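Local coordinates for minor capsid protein VP1 (Human bocavirus 3, PDB 5US7) that forms the T=1 icosahedral capsid of the virus by self-assembly, sixty copies making up each shell, at residues A[198-203]-A[320-325]; A[380-385]-A[391-396]; A[397-402]-A[425-430]. All blocks are in the same frame, centred on the assembly; numbering follows the deposited sequence.

Contact 1. Residues A[198-203]-A[320-325]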
loop_
_atom_site.group_PDB
_atom_site.type_symbol
_atom_site.label_atom_id
_atom_site.label_comp_id
_atom_site.label_asym_id
_atom_site.label_seq_id
_atom_site.Cartn_x
_atom_site.Cartn_y
_atom_site.Cartn_z
ATOM N N HIS A 198 -52.744 -20.006 103.961
ATOM C CA HIS A 198 -52.884 -21.183 104.812
ATOM C C HIS A 198 -54.327 -21.367 105.257
ATOM O O HIS A 198 -54.866 -22.474 105.188
ATOM C CB HIS A 198 -51.951 -21.080 106.006
ATOM C CG HIS A 198 -51.938 -22.307 106.857
ATOM N ND1 HIS A 198 -52.864 -22.532 107.849
ATOM C CD2 HIS A 198 -51.126 -23.389 106.845
ATOM C CE1 HIS A 198 -52.613 -23.693 108.426
ATOM N NE2 HIS A 198 -51.565 -24.233 107.833
ATOM N N GLU A 199 -54.968 -20.296 105.704
ATOM C CA GLU A 199 -56.417 -20.243 105.676
ATOM C C GLU A 199 -56.855 -20.377 104.229
ATOM O O GLU A 199 -56.066 -20.147 103.317
ATOM C CB GLU A 199 -56.904 -18.922 106.260
ATOM C CG GLU A 199 -56.652 -18.784 107.736
ATOM C CD GLU A 199 -57.483 -19.755 108.520
ATOM O OE1 GLU A 199 -58.659 -19.898 108.156
ATOM O OE2 GLU A 199 -56.972 -20.380 109.475
ATOM N N LEU A 200 -58.108 -20.777 104.006
ATOM C CA LEU A 200 -58.498 -21.052 102.627
ATOM C C LEU A 200 -57.622 -22.166 102.075
ATOM O O LEU A 200 -56.629 -21.876 101.405
ATOM C CB LEU A 200 -58.380 -19.819 101.724
ATOM C CG LEU A 200 -59.440 -18.732 101.619
ATOM C CD1 LEU A 200 -59.534 -17.945 102.896
ATOM C CD2 LEU A 200 -59.078 -17.819 100.469
ATOM N N ALA A 201 -57.996 -23.425 102.329
ATOM C CA ALA A 201 -57.145 -24.617 102.352
ATOM C C ALA A 201 -56.378 -24.782 103.651
ATOM O O ALA A 201 -55.184 -25.091 103.635
ATOM C CB ALA A 201 -56.146 -24.620 101.198
ATOM N N GLU A 202 -57.055 -24.568 104.775
ATOM C CA GLU A 202 -56.521 -24.977 106.065
ATOM C C GLU A 202 -56.091 -26.456 106.010
ATOM O O GLU A 202 -54.934 -26.736 106.311
ATOM C CB GLU A 202 -57.536 -24.735 107.190
ATOM C CG GLU A 202 -57.891 -23.304 107.488
ATOM C CD GLU A 202 -59.068 -23.233 108.431
ATOM O OE1 GLU A 202 -59.778 -24.249 108.557
ATOM O OE2 GLU A 202 -59.268 -22.193 109.078
ATOM N N MET A 203 -56.957 -27.415 105.649
ATOM C CA MET A 203 -58.412 -27.294 105.538
ATOM C C MET A 203 -58.991 -28.013 106.747
ATOM O O MET A 203 -58.414 -28.992 107.218
ATOM C CB MET A 203 -58.943 -27.896 104.241
ATOM C CG MET A 203 -58.888 -29.406 104.203
ATOM S SD MET A 203 -59.164 -30.064 102.560
ATOM C CE MET A 203 -57.499 -29.996 101.923
ATOM N N VAL A 320 -58.917 -11.943 100.391
ATOM C CA VAL A 320 -59.842 -12.693 99.549
ATOM C C VAL A 320 -60.541 -13.733 100.410
ATOM O O VAL A 320 -59.884 -14.493 101.128
ATOM C CB VAL A 320 -59.122 -13.361 98.359
ATOM C CG1 VAL A 320 -58.613 -12.317 97.396
ATOM C CG2 VAL A 320 -57.958 -14.197 98.840
ATOM N N ASP A 321 -61.870 -13.770 100.350
ATOM C CA ASP A 321 -62.653 -14.683 101.182
ATOM C C ASP A 321 -63.839 -15.263 100.424
ATOM O O ASP A 321 -64.959 -14.749 100.514
ATOM C CB ASP A 321 -63.112 -13.989 102.464
ATOM C CG ASP A 321 -63.843 -12.695 102.195
ATOM O OD1 ASP A 321 -63.847 -12.254 101.028
ATOM O OD2 ASP A 321 -64.415 -12.124 103.145
ATOM N N PRO A 322 -63.636 -16.351 99.681
ATOM C CA PRO A 322 -64.766 -17.004 99.012
ATOM C C PRO A 322 -65.794 -17.492 100.021
ATOM O O PRO A 322 -65.509 -17.668 101.207
ATOM C CB PRO A 322 -64.113 -18.179 98.279
ATOM C CG PRO A 322 -62.691 -17.783 98.123
ATOM C CD PRO A 322 -62.368 -17.031 99.382
ATOM N N GLU A 323 -67.013 -17.705 99.537
ATOM C CA GLU A 323 -68.062 -18.220 100.402
ATOM C C GLU A 323 -67.903 -19.723 100.582
ATOM O O GLU A 323 -67.317 -20.413 99.744
ATOM C CB GLU A 323 -69.450 -17.904 99.845
ATOM C CG GLU A 323 -69.851 -18.695 98.614
ATOM C CD GLU A 323 -69.298 -18.116 97.331
ATOM O OE1 GLU A 323 -68.521 -17.142 97.402
ATOM O OE2 GLU A 323 -69.654 -18.632 96.249
ATOM N N GLY A 324 -68.431 -20.226 101.693
ATOM C CA GLY A 324 -68.263 -21.625 102.025
ATOM C C GLY A 324 -66.829 -22.007 102.298
ATOM O O GLY A 324 -66.453 -23.165 102.103
ATOM N N ALA A 325 -66.013 -21.056 102.740
ATOM C CA ALA A 325 -64.590 -21.272 102.931
ATOM C C ALA A 325 -64.212 -21.631 104.360
ATOM O O ALA A 325 -63.021 -21.746 104.642
ATOM C CB ALA A 325 -63.807 -20.033 102.497
#
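L200 carries this contact on its own side, sending its CD2 methyl toward V320 and P322. The evidence is van der Waals, apolar side-chain pairs and one methyl-to-carbonyl approach: no hydrogen bond joins 198-203 to 320-325, and only 158 Å² of surface is buried between them. Of the side-chain pairs, L200 CD2 to P322 CD is the closer at 3.6 Å, the methyl meeting the proline ring at its delta carbon. L200 CD2 also lies 4.1 Å from V320 CG2. Where the branch turns is set by chi1 of -83°, which places CG opposite the carbonyl carbon and lets the isobutyl end reach the other segment although the CB itself does not aim there. A second kind of approach is methyl to backbone, L200 CD2 lying 3.5 Å from V320 O. All three touching residues are buried. The contact thus joins the loop between strand 185-190 and helix 210-215 to the loop between strand 319-320 and helix 331-334: A201 and M203 pack on helix 210-215 of the same chain, while V320 pairs in an antiparallel ladder with a strand of a neighbouring subunit.

Contact 2. Residues A[380-385]-A[391-396]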
loop_
_atom_site.group_PDB
_atom_site.type_symbol
_atom_site.label_atom_id
_atom_site.label_comp_id
_atom_site.label_asym_id
_atom_site.label_seq_id
_atom_site.Cartn_x
_atom_site.Cartn_y
_atom_site.Cartn_z
ATOM N N ASP A 380 -47.893 16.166 101.504
ATOM C CA ASP A 380 -48.396 16.874 102.676
ATOM C C ASP A 380 -49.755 17.539 102.446
ATOM O O ASP A 380 -49.997 18.644 102.934
ATOM C CB ASP A 380 -47.367 17.903 103.133
ATOM C CG ASP A 380 -47.672 18.452 104.506
ATOM O OD1 ASP A 380 -47.535 17.697 105.490
ATOM O OD2 ASP A 380 -48.079 19.625 104.597
ATOM N N GLN A 381 -50.658 16.890 101.718
ATOM C CA GLN A 381 -51.862 17.557 101.248
ATOM C C GLN A 381 -53.014 17.385 102.237
ATOM O O GLN A 381 -52.878 16.750 103.280
ATOM C CB GLN A 381 -52.230 17.035 99.866
ATOM C CG GLN A 381 -51.266 17.453 98.790
ATOM C CD GLN A 381 -51.520 16.767 97.479
ATOM O OE1 GLN A 381 -52.074 15.676 97.439
ATOM N NE2 GLN A 381 -51.112 17.399 96.392
ATOM N N THR A 382 -54.155 17.995 101.929
ATOM C CA THR A 382 -55.337 17.872 102.774
ATOM C C THR A 382 -56.566 18.262 101.961
ATOM O O THR A 382 -56.453 18.859 100.891
ATOM C CB THR A 382 -55.204 18.719 104.036
ATOM O OG1 THR A 382 -56.217 18.330 104.964
ATOM C CG2 THR A 382 -55.375 20.181 103.711
ATOM N N LEU A 383 -57.752 17.910 102.471
ATOM C CA LEU A 383 -58.983 18.132 101.714
ATOM C C LEU A 383 -59.988 19.026 102.432
ATOM O O LEU A 383 -60.391 20.039 101.859
ATOM C CB LEU A 383 -59.634 16.805 101.327
ATOM C CG LEU A 383 -60.698 16.972 100.235
ATOM C CD1 LEU A 383 -60.331 18.088 99.274
ATOM C CD2 LEU A 383 -60.878 15.705 99.450
ATOM N N TYR A 384 -60.489 18.655 103.609
ATOM C CA TYR A 384 -61.378 19.553 104.352
ATOM C C TYR A 384 -62.634 19.994 103.610
ATOM O O TYR A 384 -62.683 21.117 103.106
ATOM C CB TYR A 384 -60.639 20.808 104.815
ATOM C CG TYR A 384 -59.712 20.566 105.963
ATOM C CD1 TYR A 384 -60.191 20.549 107.260
ATOM C CD2 TYR A 384 -58.365 20.369 105.760
ATOM C CE1 TYR A 384 -59.355 20.325 108.319
ATOM C CE2 TYR A 384 -57.520 20.149 106.816
ATOM C CZ TYR A 384 -58.019 20.122 108.092
ATOM O OH TYR A 384 -57.169 19.908 109.149
ATOM N N ARG A 385 -63.638 19.133 103.502
ATOM C CA ARG A 385 -64.889 19.560 102.893
ATOM C C ARG A 385 -65.583 20.616 103.747
ATOM O O ARG A 385 -65.349 20.732 104.951
ATOM C CB ARG A 385 -65.822 18.375 102.666
ATOM C CG ARG A 385 -66.333 17.712 103.909
ATOM C CD ARG A 385 -67.194 16.527 103.528
ATOM N NE ARG A 385 -67.746 15.851 104.695
ATOM C CZ ARG A 385 -67.101 14.928 105.398
ATOM N NH1 ARG A 385 -65.873 14.567 105.051
ATOM N NH2 ARG A 385 -67.681 14.364 106.447
ATOM N N TYR A 391 -65.062 23.900 108.915
ATOM C CA TYR A 391 -64.708 22.865 107.957
ATOM C C TYR A 391 -64.491 21.563 108.701
ATOM O O TYR A 391 -64.322 21.540 109.923
ATOM C CB TYR A 391 -63.448 23.224 107.164
ATOM C CG TYR A 391 -63.624 24.357 106.191
ATOM C CD1 TYR A 391 -64.062 24.120 104.903
ATOM C CD2 TYR A 391 -63.343 25.662 106.556
ATOM C CE1 TYR A 391 -64.229 25.143 104.008
ATOM C CE2 TYR A 391 -63.505 26.695 105.665
ATOM C CZ TYR A 391 -63.948 26.429 104.392
ATOM O OH TYR A 391 -64.111 27.455 103.494
ATOM N N ASN A 392 -64.494 20.475 107.944
ATOM C CA ASN A 392 -64.235 19.160 108.498
ATOM C C ASN A 392 -63.311 18.420 107.552
ATOM O O ASN A 392 -63.510 18.441 106.338
ATOM C CB ASN A 392 -65.530 18.378 108.702
ATOM C CG ASN A 392 -66.470 19.065 109.663
ATOM O OD1 ASN A 392 -67.658 19.215 109.385
ATOM N ND2 ASN A 392 -65.939 19.505 110.797
ATOM N N LEU A 393 -62.295 17.777 108.115
ATOM C CA LEU A 393 -61.327 17.058 107.303
ATOM C C LEU A 393 -61.984 15.885 106.591
ATOM O O LEU A 393 -62.789 15.154 107.172
ATOM C CB LEU A 393 -60.177 16.564 108.172
ATOM C CG LEU A 393 -59.146 15.691 107.461
ATOM C CD1 LEU A 393 -58.479 16.462 106.345
ATOM C CD2 LEU A 393 -58.118 15.184 108.447
ATOM N N CYS A 394 -61.635 15.709 105.321
ATOM C CA CYS A 394 -62.086 14.564 104.544
ATOM C C CYS A 394 -61.033 13.473 104.675
ATOM O O CYS A 394 -59.917 13.610 104.166
ATOM C CB CYS A 394 -62.310 14.953 103.086
ATOM S SG CYS A 394 -62.919 13.615 102.043
ATOM N N SER A 395 -61.391 12.385 105.357
ATOM C CA SER A 395 -60.411 11.374 105.731
ATOM C C SER A 395 -60.023 10.498 104.547
ATOM O O SER A 395 -58.836 10.253 104.312
ATOM C CB SER A 395 -60.961 10.518 106.870
ATOM O OG SER A 395 -61.171 11.299 108.031
ATOM N N ASP A 396 -61.003 10.016 103.797
ATOM C CA ASP A 396 -60.760 9.129 102.669
ATOM C C ASP A 396 -60.874 9.922 101.379
ATOM O O ASP A 396 -61.951 10.425 101.050
ATOM C CB ASP A 396 -61.745 7.963 102.671
ATOM C CG ASP A 396 -61.496 7.000 103.806
ATOM O OD1 ASP A 396 -60.391 7.037 104.382
ATOM O OD2 ASP A 396 -62.408 6.211 104.131
#
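Y391 begins the contact by bringing the edge of its ring to the backbone of R385: R385 O lies near the plane of the Y391 ring, 3.6 Å from CD1 of Y391. Its CB also packs against CD1 of Y384. At N392 the backbone takes over. N392 N donates to R385 O at 3.1 Å with an N-H...O angle of 172°. N392 O in turn faces the CA of Y384, a CA-H...O contact at 3.1 Å, whereas the N392 side-chain OD1 accepts a hydrogen bond from N387 ND2. R385 and N392 form one antiparallel hydrogen-bonded pair, a single bridge where the chain doubles back within the very long insertion between strands 236-248 and 445-449 of the capsid jelly roll. L393 follows, with CG anti to its N (chi1 175°), a setting that carries CD1 over one face of the Y384 ring. The CH-pi geometry is clear: CD1 sits 4.0 Å from the Y384 centroid and 16° off the normal. That tyrosine also makes a cation-pi contact with R331 of a neighbouring subunit. C394 turns its CB to the CB of L383 at 3.7 Å, and its SG approaches L383 CD2 at 3.9 Å. On the C394 backbone, NH1 of R385 lies 3.8 Å from C394 CA, the guanidinium presenting its edge. Beyond it, S395 shares backbone hydrogen bonds with L301, and D396 OD1 bonds the S302 hydroxyl.

Contact 3. Residues A[397-402]-A[425-430]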
loop_
_atom_site.group_PDB
_atom_site.type_symbol
_atom_site.label_atom_id
_atom_site.label_comp_id
_atom_site.label_asym_id
_atom_site.label_seq_id
_atom_site.Cartn_x
_atom_site.Cartn_y
_atom_site.Cartn_z
ATOM N N VAL A 397 -59.767 10.038 100.661
ATOM C CA VAL A 397 -59.726 10.704 99.369
ATOM C C VAL A 397 -59.405 9.642 98.333
ATOM O O VAL A 397 -58.271 9.161 98.256
ATOM C CB VAL A 397 -58.686 11.828 99.342
ATOM C CG1 VAL A 397 -58.613 12.449 97.972
ATOM C CG2 VAL A 397 -59.010 12.863 100.387
ATOM N N TRP A 398 -60.389 9.284 97.528
ATOM C CA TRP A 398 -60.203 8.282 96.497
ATOM C C TRP A 398 -59.651 8.972 95.261
ATOM O O TRP A 398 -59.295 10.149 95.299
ATOM C CB TRP A 398 -61.520 7.573 96.236
ATOM C CG TRP A 398 -61.998 6.847 97.423
ATOM C CD1 TRP A 398 -62.807 7.329 98.395
ATOM C CD2 TRP A 398 -61.703 5.500 97.774
ATOM N NE1 TRP A 398 -63.035 6.368 99.338
ATOM C CE2 TRP A 398 -62.367 5.231 98.977
ATOM C CE3 TRP A 398 -60.942 4.492 97.185
ATOM C CZ2 TRP A 398 -62.296 3.999 99.603
ATOM C CZ3 TRP A 398 -60.871 3.276 97.805
ATOM C CH2 TRP A 398 -61.543 3.035 99.002
ATOM N N MET A 399 -59.558 8.260 94.148
ATOM C CA MET A 399 -59.217 8.939 92.912
ATOM C C MET A 399 -60.338 9.864 92.489
ATOM O O MET A 399 -61.520 9.561 92.653
ATOM C CB MET A 399 -58.934 7.964 91.786
ATOM C CG MET A 399 -57.594 7.332 91.836
ATOM S SD MET A 399 -57.415 6.287 90.397
ATOM C CE MET A 399 -55.765 5.710 90.668
ATOM N N PHE A 400 -59.954 11.005 91.944
ATOM C CA PHE A 400 -60.880 11.992 91.437
ATOM C C PHE A 400 -60.158 12.645 90.277
ATOM O O PHE A 400 -58.925 12.633 90.249
ATOM C CB PHE A 400 -61.234 12.999 92.536
ATOM C CG PHE A 400 -62.355 13.910 92.196
ATOM C CD1 PHE A 400 -63.657 13.473 92.291
ATOM C CD2 PHE A 400 -62.118 15.211 91.826
ATOM C CE1 PHE A 400 -64.692 14.307 91.998
ATOM C CE2 PHE A 400 -63.154 16.049 91.533
ATOM C CZ PHE A 400 -64.444 15.595 91.618
ATOM N N PRO A 401 -60.872 13.167 89.288
ATOM C CA PRO A 401 -60.185 13.841 88.190
ATOM C C PRO A 401 -59.361 15.002 88.704
ATOM O O PRO A 401 -59.649 15.579 89.753
ATOM C CB PRO A 401 -61.329 14.324 87.302
ATOM C CG PRO A 401 -62.391 13.394 87.567
ATOM C CD PRO A 401 -62.309 13.041 89.013
ATOM N N ASN A 402 -58.313 15.327 87.959
ATOM C CA ASN A 402 -57.491 16.495 88.224
ATOM C C ASN A 402 -56.758 16.400 89.543
ATOM O O ASN A 402 -56.420 17.421 90.136
ATOM C CB ASN A 402 -58.334 17.763 88.210
ATOM C CG ASN A 402 -58.955 18.009 86.887
ATOM O OD1 ASN A 402 -58.427 17.600 85.861
ATOM N ND2 ASN A 402 -60.118 18.633 86.893
ATOM N N LYS A 425 -56.286 -5.671 84.783
ATOM C CA LYS A 425 -56.545 -4.252 84.937
ATOM C C LYS A 425 -55.815 -3.701 86.148
ATOM O O LYS A 425 -55.578 -4.408 87.129
ATOM C CB LYS A 425 -58.040 -3.988 85.074
ATOM C CG LYS A 425 -58.840 -4.401 83.868
ATOM C CD LYS A 425 -58.423 -3.591 82.661
ATOM C CE LYS A 425 -59.251 -3.946 81.452
ATOM N NZ LYS A 425 -58.862 -3.147 80.263
ATOM N N HIS A 426 -55.460 -2.425 86.066
ATOM C CA HIS A 426 -54.860 -1.730 87.190
ATOM C C HIS A 426 -55.121 -0.243 87.032
ATOM O O HIS A 426 -55.365 0.250 85.930
ATOM C CB HIS A 426 -53.362 -2.006 87.284
ATOM C CG HIS A 426 -52.599 -1.575 86.076
ATOM N ND1 HIS A 426 -52.274 -0.261 85.831
ATOM C CD2 HIS A 426 -52.106 -2.284 85.036
ATOM C CE1 HIS A 426 -51.609 -0.179 84.695
ATOM N NE2 HIS A 426 -51.493 -1.393 84.192
ATOM N N THR A 427 -55.066 0.462 88.149
ATOM C CA THR A 427 -55.156 1.909 88.146
ATOM C C THR A 427 -53.757 2.478 87.936
ATOM O O THR A 427 -52.825 1.754 87.579
ATOM C CB THR A 427 -55.791 2.400 89.435
ATOM O OG1 THR A 427 -55.000 1.969 90.543
ATOM C CG2 THR A 427 -57.179 1.836 89.576
ATOM N N THR A 428 -53.594 3.783 88.124
ATOM C CA THR A 428 -52.268 4.370 88.000
ATOM C C THR A 428 -51.348 3.754 89.043
ATOM O O THR A 428 -51.776 3.410 90.147
ATOM C CB THR A 428 -52.323 5.888 88.161
ATOM O OG1 THR A 428 -51.079 6.455 87.739
ATOM C CG2 THR A 428 -52.543 6.271 89.599
ATOM N N ILE A 429 -50.087 3.576 88.683
ATOM C CA ILE A 429 -49.162 2.822 89.513
ATOM C C ILE A 429 -48.109 3.765 90.060
ATOM O O ILE A 429 -47.216 4.210 89.330
ATOM C CB ILE A 429 -48.506 1.676 88.738
ATOM C CG1 ILE A 429 -49.565 0.712 88.215
ATOM C CG2 ILE A 429 -47.539 0.946 89.627
ATOM C CD1 ILE A 429 -50.391 0.079 89.299
ATOM N N ASP A 430 -48.208 4.069 91.349
ATOM C CA ASP A 430 -47.044 4.368 92.122
ATOM C C ASP A 430 -47.270 3.703 93.473
ATOM O O ASP A 430 -48.347 3.861 94.065
ATOM C CB ASP A 430 -46.798 5.867 92.290
ATOM C CG ASP A 430 -47.964 6.594 92.931
ATOM O OD1 ASP A 430 -49.075 6.036 92.992
ATOM O OD2 ASP A 430 -47.758 7.726 93.407
#
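M399 turns CG to the side of its backbone N (chi1 -78°) and, with the chain fully extended beyond it, pushes its terminal CE straight out to T427 and T428. In T428, chi1 of -167° swings OG1 away from the backbone N and leaves the CG2 methyl between N and the carbonyl carbon, where M399 meets it. Two distances document the contact: M399 CE to T428 CG2 3.4 Å, and M399 CE to T427 CB 3.5 Å. The methionine chain runs obliquely to both threonines, and the nearest CA atoms, those of M399 and T427, are 9.4 Å apart, so the side chains alone bridge the segments. Both lie in the long insertion between strands 236-248 and 445-449 of the jelly roll, which in parvoviruses builds the surface around the threefold axis. In line with that, M399 packs on M399 of two neighbouring subunits, and T427 OG1 is hydrogen-bonded to F400 O and Q403 N of one of them. The backbone at T427 is tied within its own segment, H426 ND1 donating to T427 O at 2.7 Å and 174°, with the oxygen close to the imidazole plane. At the far end, D430 OD2 accepts a hydrogen bond from W405 NE1 of the same chain.

Overall arrangement
Contacts 2 and 3 are neighbours, their centres 18 Å apart, and they touch where L383 CD2 of contact 2 meets V397 CG2 of contact 3 at 3.5 Å. Contact 1 stands off within the chain, its nearest atoms about 13 Å from contact 3 and about 18 Å from contact 2. Across the subunit interface, however, contact 1 meets a neighbouring copy of contact 2: D321 and P322 pack on its Y384 and D380. All three contacts are tied to subunit interfaces of the shell, contacts 1 and 3 touching one neighbouring subunit and contacts 2 and 3 another. None belongs to a catalytic site; the phospholipase A2-like region lies in the VP1 unique N-terminus, apart from these segments.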